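PDB 2IIZ: melanin biosynthesis protein TyrA, putative from Shewanella oneidensis, which binds heme b and probably acts as a dye-decolorizing (DyP-type) peroxidase. Local coordinates for residues P85-Q90 and H267-L272; I99-F104 and T295-F300; I181-Y186 and G255-S260. All coordinates share one frame; numbering follows the deposited sequence.

Contact 3 is the most central of the three, a regular antiparallel strand pair held by backbone hydrogen bonds, with aromatic side chains laid against the heme. Contact 2 is also buried and reaches the same large sheet, since strand 291-301 neighbours strand 179-188 of contact 3. It ties a mostly irregular segment to its strand by three hydrogen bonds and one aromatic CH-pi contact. Contact 1 lies farther out and is only partly buried; it relies on side-chain packing between a loop with the start of strand 89-91 and helix 266-276. Contacts 1 and 3 share the heme and meet where Phe-268 packs on Phe-258, while Phe-86 of contact 1 hydrogen-bonds to Glu-100 of contact 2.

Contact 1 (P85-Q90 and H267-L272); sequences PFPAMQ and HFEKML. With HEM (protoporphyrin IX containing Fe), chain C.
Pro-87 and Glu-269 bring the two backbones closest, with their CA atoms 6.7 Å apart, where the irregular run entering strand 89-91 passes the flank of helix 266-276 beside the heme of this DyP-type peroxidase. Pro-87 is the centre of an inverse gamma turn, and no hydrogen bond joins the two segments, so the contact rests on side-chain packing. The ring planes of Phe-86 and Phe-268 meet obliquely at 56°. CE1 of Phe-86 lies 3.5 Å from CZ of Phe-268, and CG of Pro-87 comes to the edge of the Phe-268 ring, 4.0 Å from CE2. The other end of that ring reaches the cofactor, CD1 of Phe-268 standing 3.2 Å from the heme vinyl carbon CBC; the ring also stacks with His-182. Replacing Phe-268 by an alanine would probably open a gap between this vinyl group and Phe-86, leaving both without their common neighbour. Farther along, the Pro-87 ring and the Glu-269 chain run antiparallel past one another, the CB of Pro-87 lying 3.7 Å from the CG of Glu-269. With chi1 at 46°, CG of selenomethionine Met-89 is tucked between N and C of its own backbone, and a turn about its CG-SE bond (chi3 99°) puts its CE against the same Glu-269 CG. CE of Met-89 also lies 3.9 Å from CD2 of Leu-272, a methyl that touches Phe-86 CZ as well. Nearly one turn beyond Phe-268, the terminal CE of selenomethionine Met-271 is 3.3 Å from the heme methyl CMD.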
loop_
_atom_site.group_PDB
_atom_site.type_symbol
_atom_site.label_atom_id
_atom_site.label_comp_id
_atom_site.label_asym_id
_atom_site.label_seq_id
_atom_site.Cartn_x
_atom_site.Cartn_y
_atom_site.Cartn_z
ATOM N N PRO A 85 8.153 16.333 24.336
ATOM C CA PRO A 85 7.982 14.957 23.867
ATOM C C PRO A 85 6.538 14.457 23.956
ATOM O O PRO A 85 5.684 15.119 24.540
ATOM C CB PRO A 85 8.907 14.149 24.777
ATOM C CG PRO A 85 9.822 15.178 25.451
ATOM C CD PRO A 85 9.010 16.407 25.541
ATOM N N PHE A 86 6.275 13.300 23.366
ATOM C CA PHE A 86 4.940 12.751 23.379
ATOM C C PHE A 86 4.589 12.508 24.823
ATOM O O PHE A 86 5.437 12.048 25.595
ATOM C CB PHE A 86 4.850 11.453 22.576
ATOM C CG PHE A 86 3.456 10.876 22.495
ATOM C CD1 PHE A 86 2.567 11.306 21.516
ATOM C CD2 PHE A 86 3.035 9.898 23.403
ATOM C CE1 PHE A 86 1.276 10.771 21.439
ATOM C CE2 PHE A 86 1.745 9.353 23.336
ATOM C CZ PHE A 86 0.864 9.783 22.358
ATOM N N PRO A 87 3.340 12.822 25.202
ATOM C CA PRO A 87 2.961 12.682 26.603
ATOM C C PRO A 87 2.531 11.233 26.945
ATOM O O PRO A 87 1.338 10.917 27.005
ATOM C CB PRO A 87 1.812 13.687 26.731
ATOM C CG PRO A 87 1.130 13.610 25.371
ATOM C CD PRO A 87 2.219 13.321 24.376
ATOM N N ALA A 88 3.517 10.367 27.167
ATOM C CA ALA A 88 3.259 8.963 27.493
ATOM C C ALA A 88 2.222 8.843 28.606
ATOM O O ALA A 88 2.270 9.578 29.596
ATOM C CB ALA A 88 4.567 8.260 27.924
HETATM N N MSE A 89 1.285 7.918 28.448
HETATM C CA MSE A 89 0.398 7.589 29.555
HETATM C C MSE A 89 -0.226 6.202 29.414
HETATM O O MSE A 89 -0.259 5.619 28.329
HETATM C CB MSE A 89 -0.665 8.681 29.747
HETATM C CG MSE A 89 -1.355 9.152 28.482
HETATM SE SE MSE A 89 -2.669 10.542 28.853
HETATM C CE MSE A 89 -1.640 12.128 28.392
ATOM N N GLN A 90 -0.714 5.692 30.539
ATOM C CA GLN A 90 -1.145 4.307 30.652
ATOM C C GLN A 90 -2.035 4.091 31.880
ATOM O O GLN A 90 -1.689 4.530 32.983
ATOM C CB GLN A 90 0.090 3.404 30.763
ATOM C CG GLN A 90 -0.178 1.988 31.265
ATOM C CD GLN A 90 1.031 1.084 31.108
ATOM O OE1 GLN A 90 2.050 1.278 31.775
ATOM N NE2 GLN A 90 0.928 0.088 30.220
ATOM N N HIS A 267 -3.833 20.599 23.860
ATOM C CA HIS A 267 -5.158 20.179 23.406
ATOM C C HIS A 267 -5.242 18.666 23.197
ATOM O O HIS A 267 -6.073 18.003 23.816
ATOM C CB HIS A 267 -5.548 20.920 22.137
ATOM C CG HIS A 267 -5.949 22.334 22.383
ATOM N ND1 HIS A 267 -6.612 23.091 21.443
ATOM C CD2 HIS A 267 -5.789 23.131 23.471
ATOM C CE1 HIS A 267 -6.838 24.296 21.938
ATOM N NE2 HIS A 267 -6.348 24.348 23.166
ATOM N N PHE A 268 -4.384 18.124 22.335
ATOM C CA PHE A 268 -4.294 16.658 22.156
ATOM C C PHE A 268 -4.084 15.945 23.502
ATOM O O PHE A 268 -4.683 14.914 23.752
ATOM C CB PHE A 268 -3.158 16.314 21.201
ATOM C CG PHE A 268 -2.706 14.863 21.262
ATOM C CD1 PHE A 268 -3.356 13.887 20.532
ATOM C CD2 PHE A 268 -1.621 14.486 22.049
ATOM C CE1 PHE A 268 -2.936 12.558 20.588
ATOM C CE2 PHE A 268 -1.204 13.162 22.104
ATOM C CZ PHE A 268 -1.863 12.205 21.371
ATOM N N GLU A 269 -3.235 16.502 24.363
ATOM C CA GLU A 269 -2.888 15.837 25.627
ATOM C C GLU A 269 -4.089 15.720 26.553
ATOM O O GLU A 269 -4.424 14.630 27.037
ATOM C CB GLU A 269 -1.751 16.561 26.354
ATOM C CG GLU A 269 -1.168 15.733 27.490
ATOM C CD GLU A 269 -0.116 16.481 28.314
ATOM O OE1 GLU A 269 0.747 17.163 27.724
ATOM O OE2 GLU A 269 -0.159 16.378 29.563
ATOM N N LYS A 270 -4.732 16.848 26.796
ATOM C CA LYS A 270 -5.963 16.860 27.558
ATOM C C LYS A 270 -6.993 15.845 27.020
ATOM O O LYS A 270 -7.647 15.153 27.801
ATOM C CB LYS A 270 -6.530 18.277 27.571
ATOM C CG LYS A 270 -5.749 19.236 28.481
ATOM C CD LYS A 270 -6.014 20.697 28.133
ATOM C CE LYS A 270 -5.823 21.629 29.358
ATOM N NZ LYS A 270 -4.658 21.224 30.197
HETATM N N MSE A 271 -7.130 15.753 25.697
HETATM C CA MSE A 271 -8.044 14.768 25.090
HETATM C C MSE A 271 -7.598 13.358 25.394
HETATM O O MSE A 271 -8.405 12.530 25.773
HETATM C CB MSE A 271 -8.142 14.939 23.571
HETATM C CG MSE A 271 -9.070 16.053 23.157
HETATM SE SE MSE A 271 -8.752 16.671 21.346
HETATM C CE MSE A 271 -10.042 17.983 21.239
ATOM N N LEU A 272 -6.310 13.089 25.228
ATOM C CA LEU A 272 -5.778 11.759 25.442
ATOM C C LEU A 272 -5.907 11.340 26.910
ATOM O O LEU A 272 -6.275 10.204 27.221
ATOM C CB LEU A 272 -4.334 11.724 25.014
ATOM C CG LEU A 272 -3.672 10.355 25.034
ATOM C CD1 LEU A 272 -4.243 9.481 23.929
ATOM C CD2 LEU A 272 -2.124 10.486 24.918
HETATM C CHA HEM C . -14.297 12.222 16.888
HETATM C CHB HEM C . -12.661 7.874 15.613
HETATM C CHC HEM C . -8.665 8.557 18.151
HETATM C CHD HEM C . -10.005 13.086 18.982
HETATM C C1A HEM C . -14.217 10.966 16.347
HETATM C C2A HEM C . -15.260 10.316 15.583
HETATM C C3A HEM C . -14.786 9.105 15.236
HETATM C C4A HEM C . -13.454 8.975 15.763
HETATM C CMA HEM C . -15.500 8.014 14.421
HETATM C CAA HEM C . -16.642 10.929 15.250
HETATM C CBA HEM C . -16.626 11.694 13.911
HETATM C CGA HEM C . -15.976 13.051 14.065
HETATM O O1A HEM C . -14.820 13.246 13.586
HETATM O O2A HEM C . -16.608 13.962 14.668
HETATM C C1B HEM C . -11.452 7.685 16.205
HETATM C C2B HEM C . -10.665 6.474 16.104
HETATM C C3B HEM C . -9.548 6.668 16.814
HETATM C C4B HEM C . -9.613 7.998 17.368
HETATM C CMB HEM C . -11.115 5.233 15.299
HETATM C CAB HEM C . -8.359 5.725 17.057
HETATM C CBB HEM C . -8.538 4.416 17.164
HETATM C C1C HEM C . -8.705 9.836 18.610
HETATM C C2C HEM C . -7.702 10.419 19.461
HETATM C C3C HEM C . -8.066 11.682 19.699
HETATM C C4C HEM C . -9.310 11.913 18.991
HETATM C CMC HEM C . -6.471 9.643 19.956
HETATM C CAC HEM C . -7.351 12.748 20.551
HETATM C CBC HEM C . -6.214 12.542 21.229
HETATM C C1D HEM C . -11.262 13.285 18.481
HETATM C C2D HEM C . -11.951 14.549 18.495
HETATM C C3D HEM C . -13.293 14.280 17.842
HETATM C C4D HEM C . -13.271 12.881 17.502
HETATM C CMD HEM C . -11.426 15.883 19.066
HETATM C CAD HEM C . -14.446 15.265 17.591
HETATM C CBD HEM C . -15.436 15.118 18.735
HETATM C CGD HEM C . -16.454 16.234 18.761
HETATM O O1D HEM C . -17.639 15.967 18.388
HETATM O O2D HEM C . -16.077 17.368 19.153
HETATM N NA HEM C . -13.123 10.125 16.443
HETATM N NB HEM C . -10.782 8.604 16.983
HETATM N NC HEM C . -9.680 10.763 18.328
HETATM N ND HEM C . -12.064 12.327 17.890
HETATM FE FE HEM C . -11.507 10.359 17.568
#

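Contact 2 (I99-F104 and T295-F300); sequences IEYDLF and TGSSFF
The ring of Phe-299 lies against Phe-104, whose CB sits over one face in a CH-pi contact, 3.7 Å from the Phe-299 ring centroid and 20° off the normal. The two belong to different halves of the DyP-type peroxidase fold: Phe-104 to strand 103-109 and Phe-299 to strand 291-301, with strand 61-67 between them in the antiparallel sheet. CE1 of Phe-299 also lies 3.5 Å from the carbonyl O of Tyr-101, and Val-183 and Met-26 pack on the same side chain. Beyond the rings the contact becomes polar. A bend at chi2 (-81°) curls the Glu-100 side chain back, and its OE1 accepts a hydrogen bond from Ser-298 N at 2.9 Å through the syn lone pair. The other oxygen, OE2, accepts one from Phe-86 N, so the carboxylate clamps two backbone segments. A water lies 2.8 Å from both Tyr-101 O and Ser-298 O, well placed to donate to either. At the far end, Ile-99 N donates to Gly-296 O at 2.8 Å from above the carbonyl plane. The hydroxyl of Ser-297 donates in turn to Ile-99 O, its OG 2.7 Å away and almost in line with the carbonyl bond. That same Ser-297 OG rests at the edge of the Tyr-101 ring, 3.4 Å from its CD2.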
loop_
_atom_site.group_PDB
_atom_site.type_symbol
_atom_site.label_atom_id
_atom_site.label_comp_id
_atom_site.label_asym_id
_atom_site.label_seq_id
_atom_site.Cartn_x
_atom_site.Cartn_y
_atom_site.Cartn_z
ATOM N N ILE A 99 7.275 6.949 21.348
ATOM C CA ILE A 99 8.318 6.465 20.453
ATOM C C ILE A 99 8.538 7.614 19.480
ATOM O O ILE A 99 7.714 7.856 18.596
ATOM C CB ILE A 99 7.878 5.197 19.695
ATOM C CG1 ILE A 99 7.626 4.042 20.681
ATOM C CG2 ILE A 99 8.951 4.768 18.701
ATOM C CD1 ILE A 99 7.069 2.752 20.050
ATOM N N GLU A 100 9.644 8.320 19.651
ATOM C CA GLU A 100 9.891 9.550 18.935
ATOM C C GLU A 100 10.788 9.263 17.749
ATOM O O GLU A 100 11.609 8.329 17.807
ATOM C CB GLU A 100 10.586 10.557 19.842
ATOM C CG GLU A 100 9.921 10.744 21.213
ATOM C CD GLU A 100 8.733 11.670 21.203
ATOM O OE1 GLU A 100 8.276 12.107 20.121
ATOM O OE2 GLU A 100 8.253 11.968 22.309
ATOM N N TYR A 101 10.616 10.073 16.693
ATOM C CA TYR A 101 11.427 10.017 15.467
ATOM C C TYR A 101 11.938 11.424 15.164
ATOM O O TYR A 101 11.240 12.399 15.447
ATOM C CB TYR A 101 10.606 9.506 14.273
ATOM C CG TYR A 101 9.945 8.171 14.530
ATOM C CD1 TYR A 101 10.658 6.982 14.386
ATOM C CD2 TYR A 101 8.603 8.097 14.924
ATOM C CE1 TYR A 101 10.057 5.751 14.625
ATOM C CE2 TYR A 101 7.987 6.876 15.165
ATOM C CZ TYR A 101 8.721 5.704 15.014
ATOM O OH TYR A 101 8.128 4.487 15.251
ATOM N N ASP A 102 13.144 11.517 14.591
ATOM C CA ASP A 102 13.785 12.807 14.298
ATOM C C ASP A 102 13.030 13.642 13.259
ATOM O O ASP A 102 12.884 14.862 13.410
ATOM C CB ASP A 102 15.230 12.601 13.812
ATOM C CG ASP A 102 16.157 12.093 14.905
ATOM O OD1 ASP A 102 15.738 12.002 16.079
ATOM O OD2 ASP A 102 17.313 11.780 14.582
ATOM N N LEU A 103 12.563 12.981 12.208
ATOM C CA LEU A 103 11.855 13.653 11.128
ATOM C C LEU A 103 10.672 12.846 10.632
ATOM O O LEU A 103 10.722 11.610 10.556
ATOM C CB LEU A 103 12.787 13.895 9.949
ATOM C CG LEU A 103 13.979 14.815 10.160
ATOM C CD1 LEU A 103 14.848 14.737 8.919
ATOM C CD2 LEU A 103 13.540 16.253 10.414
ATOM N N PHE A 104 9.618 13.581 10.290
ATOM C CA PHE A 104 8.391 13.029 9.755
ATOM C C PHE A 104 8.083 13.765 8.452
ATOM O O PHE A 104 8.062 15.009 8.408
ATOM C CB PHE A 104 7.275 13.205 10.783
ATOM C CG PHE A 104 5.904 12.748 10.322
ATOM C CD1 PHE A 104 5.737 11.628 9.518
ATOM C CD2 PHE A 104 4.774 13.445 10.718
ATOM C CE1 PHE A 104 4.477 11.225 9.115
ATOM C CE2 PHE A 104 3.522 13.048 10.319
ATOM C CZ PHE A 104 3.375 11.927 9.511
ATOM N N THR A 295 2.514 3.436 18.698
ATOM C CA THR A 295 3.536 4.500 18.710
ATOM C C THR A 295 2.956 5.790 19.240
ATOM O O THR A 295 1.739 5.945 19.282
ATOM C CB THR A 295 4.102 4.756 17.304
ATOM O OG1 THR A 295 3.085 5.336 16.465
ATOM C CG2 THR A 295 4.630 3.447 16.689
ATOM N N GLY A 296 3.823 6.710 19.646
ATOM C CA GLY A 296 3.388 8.037 20.104
ATOM C C GLY A 296 4.493 9.061 19.955
ATOM O O GLY A 296 5.456 9.027 20.711
ATOM N N SER A 297 4.345 9.970 18.986
ATOM C CA SER A 297 5.422 10.858 18.553
ATOM C C SER A 297 4.970 12.315 18.574
ATOM O O SER A 297 3.885 12.627 18.064
ATOM C CB SER A 297 5.844 10.520 17.120
ATOM O OG SER A 297 6.113 9.140 16.916
ATOM N N SER A 298 5.797 13.197 19.155
ATOM C CA SER A 298 5.574 14.641 19.093
ATOM C C SER A 298 6.510 15.274 18.058
ATOM O O SER A 298 7.704 14.942 18.015
ATOM C CB SER A 298 5.805 15.289 20.466
ATOM O OG SER A 298 5.262 16.602 20.515
ATOM N N PHE A 299 5.962 16.176 17.233
ATOM C CA PHE A 299 6.727 16.904 16.213
ATOM C C PHE A 299 6.316 18.380 16.196
ATOM O O PHE A 299 5.291 18.770 16.764
ATOM C CB PHE A 299 6.471 16.372 14.794
ATOM C CG PHE A 299 6.661 14.892 14.613
ATOM C CD1 PHE A 299 7.912 14.364 14.322
ATOM C CD2 PHE A 299 5.584 14.026 14.710
ATOM C CE1 PHE A 299 8.088 12.991 14.145
ATOM C CE2 PHE A 299 5.746 12.653 14.530
ATOM C CZ PHE A 299 7.003 12.134 14.245
ATOM N N PHE A 300 7.126 19.196 15.531
ATOM C CA PHE A 300 6.713 20.546 15.121
ATOM C C PHE A 300 6.961 20.646 13.624
ATOM O O PHE A 300 8.042 20.317 13.140
ATOM C CB PHE A 300 7.471 21.654 15.875
ATOM C CG PHE A 300 6.835 23.037 15.756
ATOM C CD1 PHE A 300 5.741 23.389 16.534
ATOM C CD2 PHE A 300 7.336 23.975 14.873
ATOM C CE1 PHE A 300 5.162 24.648 16.426
ATOM C CE2 PHE A 300 6.761 25.231 14.758
ATOM C CZ PHE A 300 5.676 25.568 15.537
HETATM O O HOH W 1 9.360 12.753 17.510
#

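Contact 3 (I181-Y186 and G255-S260); sequences IHVQKY and GLMFIS. With HEM (protoporphyrin IX containing Fe), chain C.
Tyr-186 and Phe-258 project together from one face of the strand pair, with Tyr-186 CD2 3.8 Å from Phe-258 CB. Both turn ring faces to the heme. Phe-258, its CG anti to the backbone N (chi1 -177°), brings CE1 to 3.3 Å from pyrrole carbon C2C, and Tyr-186 presents a face to the vinyl group CAB-CBB. On the reverse of the strands, Val-183 CG1 packs 3.8 Å from the selenium of Met-257, whose CE touches the aliphatic part of Lys-185. Outward from these apolar contacts run six backbone hydrogen bonds, two for each of the pairs His-182 with Ser-260, Gln-184 with Phe-258 and Tyr-186 with Leu-256; Gln-184 N donates to Phe-258 O at 2.8 Å. The hydroxyl of Tyr-186 donates to Gln-184 OE1 from above the amide plane, a short bond (2.5 Å) of doubtful strength, and Tyr-186 OH also lies 3.1 Å from heme CMC. At the polar edge a water joins His-182 ND1 to Ser-260 OG, and Lys-185 NZ forms a salt bridge with Glu-253. The strands run antiparallel, with 166° between the N-to-C directions of the two short segments, inside the large sheet of the DyP-type fold, and their Tyr-186 and Phe-258 face forms one wall of the heme pocket.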
loop_
_atom_site.group_PDB
_atom_site.type_symbol
_atom_site.label_atom_id
_atom_site.label_comp_id
_atom_site.label_asym_id
_atom_site.label_seq_id
_atom_site.Cartn_x
_atom_site.Cartn_y
_atom_site.Cartn_z
ATOM N N ILE A 181 2.331 18.778 16.146
ATOM C CA ILE A 181 1.839 17.547 15.551
ATOM C C ILE A 181 2.074 16.340 16.454
ATOM O O ILE A 181 3.131 16.195 17.033
ATOM C CB ILE A 181 2.478 17.365 14.156
ATOM C CG1 ILE A 181 2.092 18.591 13.309
ATOM C CG2 ILE A 181 2.044 16.044 13.503
ATOM C CD1 ILE A 181 2.400 18.490 11.869
ATOM N N HIS A 182 1.069 15.478 16.573
ATOM C CA HIS A 182 1.205 14.242 17.335
ATOM C C HIS A 182 0.663 13.097 16.491
ATOM O O HIS A 182 -0.381 13.228 15.836
ATOM C CB HIS A 182 0.436 14.309 18.642
ATOM C CG HIS A 182 0.981 15.310 19.618
ATOM N ND1 HIS A 182 0.487 16.590 19.720
ATOM C CD2 HIS A 182 1.976 15.217 20.532
ATOM C CE1 HIS A 182 1.154 17.246 20.657
ATOM N NE2 HIS A 182 2.064 16.436 21.165
ATOM N N VAL A 183 1.376 11.979 16.515
ATOM C CA VAL A 183 1.050 10.853 15.672
ATOM C C VAL A 183 0.955 9.607 16.562
ATOM O O VAL A 183 1.869 9.325 17.364
ATOM C CB VAL A 183 2.125 10.703 14.593
ATOM C CG1 VAL A 183 1.797 9.584 13.632
ATOM C CG2 VAL A 183 2.304 12.028 13.845
ATOM N N GLN A 184 -0.155 8.880 16.429
ATOM C CA GLN A 184 -0.334 7.598 17.101
ATOM C C GLN A 184 -0.726 6.586 16.049
ATOM O O GLN A 184 -1.731 6.766 15.377
ATOM C CB GLN A 184 -1.448 7.667 18.149
ATOM C CG GLN A 184 -1.179 8.583 19.336
ATOM C CD GLN A 184 -2.121 8.282 20.503
ATOM O OE1 GLN A 184 -3.250 8.782 20.549
ATOM N NE2 GLN A 184 -1.660 7.451 21.445
ATOM N N LYS A 185 0.063 5.531 15.902
ATOM C CA LYS A 185 -0.317 4.425 15.033
ATOM C C LYS A 185 -1.195 3.476 15.842
ATOM O O LYS A 185 -0.685 2.752 16.710
ATOM C CB LYS A 185 0.907 3.660 14.511
ATOM C CG LYS A 185 0.536 2.585 13.454
ATOM C CD LYS A 185 1.752 1.908 12.847
ATOM C CE LYS A 185 2.279 0.781 13.722
ATOM N NZ LYS A 185 3.377 0.021 13.047
ATOM N N TYR A 186 -2.504 3.497 15.550
ATOM C CA TYR A 186 -3.498 2.645 16.209
ATOM C C TYR A 186 -3.754 1.360 15.409
ATOM O O TYR A 186 -4.210 1.400 14.259
ATOM C CB TYR A 186 -4.821 3.392 16.416
ATOM C CG TYR A 186 -4.864 4.365 17.594
ATOM C CD1 TYR A 186 -5.229 3.939 18.848
ATOM C CD2 TYR A 186 -4.552 5.698 17.437
ATOM C CE1 TYR A 186 -5.281 4.824 19.943
ATOM C CE2 TYR A 186 -4.595 6.602 18.521
ATOM C CZ TYR A 186 -4.962 6.151 19.768
ATOM O OH TYR A 186 -5.014 7.015 20.843
ATOM N N GLY A 255 -5.244 -0.291 11.081
ATOM C CA GLY A 255 -6.017 0.550 11.984
ATOM C C GLY A 255 -6.046 1.963 11.467
ATOM O O GLY A 255 -6.218 2.158 10.280
ATOM N N LEU A 256 -5.880 2.912 12.389
ATOM C CA LEU A 256 -5.904 4.327 12.120
ATOM C C LEU A 256 -4.540 4.941 12.374
ATOM O O LEU A 256 -3.908 4.705 13.418
ATOM C CB LEU A 256 -6.912 5.050 13.041
ATOM C CG LEU A 256 -7.195 6.504 12.659
ATOM C CD1 LEU A 256 -8.011 6.522 11.405
ATOM C CD2 LEU A 256 -7.906 7.306 13.743
HETATM N N MSE A 257 -4.087 5.743 11.417
HETATM C CA MSE A 257 -2.914 6.549 11.626
HETATM C C MSE A 257 -3.426 7.858 12.140
HETATM O O MSE A 257 -3.777 8.766 11.361
HETATM C CB MSE A 257 -2.133 6.754 10.354
HETATM C CG MSE A 257 -0.794 7.490 10.565
HETATM SE SE MSE A 257 0.492 6.559 11.650
HETATM C CE MSE A 257 0.742 5.044 10.578
ATOM N N PHE A 258 -3.476 7.950 13.460
ATOM C CA PHE A 258 -3.967 9.146 14.077
ATOM C C PHE A 258 -2.966 10.276 14.047
ATOM O O PHE A 258 -1.828 10.131 14.518
ATOM C CB PHE A 258 -4.382 8.933 15.519
ATOM C CG PHE A 258 -4.945 10.158 16.117
ATOM C CD1 PHE A 258 -6.292 10.433 15.992
ATOM C CD2 PHE A 258 -4.124 11.054 16.787
ATOM C CE1 PHE A 258 -6.839 11.580 16.543
ATOM C CE2 PHE A 258 -4.652 12.212 17.349
ATOM C CZ PHE A 258 -6.020 12.482 17.228
ATOM N N ILE A 259 -3.408 11.408 13.506
ATOM C CA ILE A 259 -2.587 12.595 13.415
ATOM C C ILE A 259 -3.353 13.793 13.948
ATOM O O ILE A 259 -4.422 14.098 13.449
ATOM C CB ILE A 259 -2.160 12.852 11.964
ATOM C CG1 ILE A 259 -1.498 11.571 11.386
ATOM C CG2 ILE A 259 -1.241 14.072 11.899
ATOM C CD1 ILE A 259 -0.881 11.727 10.034
ATOM N N SER A 260 -2.804 14.458 14.964
ATOM C CA SER A 260 -3.353 15.717 15.461
ATOM C C SER A 260 -2.479 16.900 15.046
ATOM O O SER A 260 -1.257 16.809 15.069
ATOM C CB SER A 260 -3.454 15.696 16.969
ATOM O OG SER A 260 -3.768 16.992 17.485
HETATM C CHA HEM C . -14.297 12.222 16.888
HETATM C CHB HEM C . -12.661 7.874 15.613
HETATM C CHC HEM C . -8.665 8.557 18.151
HETATM C CHD HEM C . -10.005 13.086 18.982
HETATM C C1A HEM C . -14.217 10.966 16.347
HETATM C C2A HEM C . -15.260 10.316 15.583
HETATM C C3A HEM C . -14.786 9.105 15.236
HETATM C C4A HEM C . -13.454 8.975 15.763
HETATM C CMA HEM C . -15.500 8.014 14.421
HETATM C CAA HEM C . -16.642 10.929 15.250
HETATM C CBA HEM C . -16.626 11.694 13.911
HETATM C CGA HEM C . -15.976 13.051 14.065
HETATM O O1A HEM C . -14.820 13.246 13.586
HETATM O O2A HEM C . -16.608 13.962 14.668
HETATM C C1B HEM C . -11.452 7.685 16.205
HETATM C C2B HEM C . -10.665 6.474 16.104
HETATM C C3B HEM C . -9.548 6.668 16.814
HETATM C C4B HEM C . -9.613 7.998 17.368
HETATM C CMB HEM C . -11.115 5.233 15.299
HETATM C CAB HEM C . -8.359 5.725 17.057
HETATM C CBB HEM C . -8.538 4.416 17.164
HETATM C C1C HEM C . -8.705 9.836 18.610
HETATM C C2C HEM C . -7.702 10.419 19.461
HETATM C C3C HEM C . -8.066 11.682 19.699
HETATM C C4C HEM C . -9.310 11.913 18.991
HETATM C CMC HEM C . -6.471 9.643 19.956
HETATM C CAC HEM C . -7.351 12.748 20.551
HETATM C CBC HEM C . -6.214 12.542 21.229
HETATM C C1D HEM C . -11.262 13.285 18.481
HETATM C C2D HEM C . -11.951 14.549 18.495
HETATM C C3D HEM C . -13.293 14.280 17.842
HETATM C C4D HEM C . -13.271 12.881 17.502
HETATM C CMD HEM C . -11.426 15.883 19.066
HETATM C CAD HEM C . -14.446 15.265 17.591
HETATM C CBD HEM C . -15.436 15.118 18.735
HETATM C CGD HEM C . -16.454 16.234 18.761
HETATM O O1D HEM C . -17.639 15.967 18.388
HETATM O O2D HEM C . -16.077 17.368 19.153
HETATM N NA HEM C . -13.123 10.125 16.443
HETATM N NB HEM C . -10.782 8.604 16.983
HETATM N NC HEM C . -9.680 10.763 18.328
HETATM N ND HEM C . -12.064 12.327 17.890
HETATM FE FE HEM C . -11.507 10.359 17.568
HETATM O O HOH W 2 -1.282 18.253 18.376
#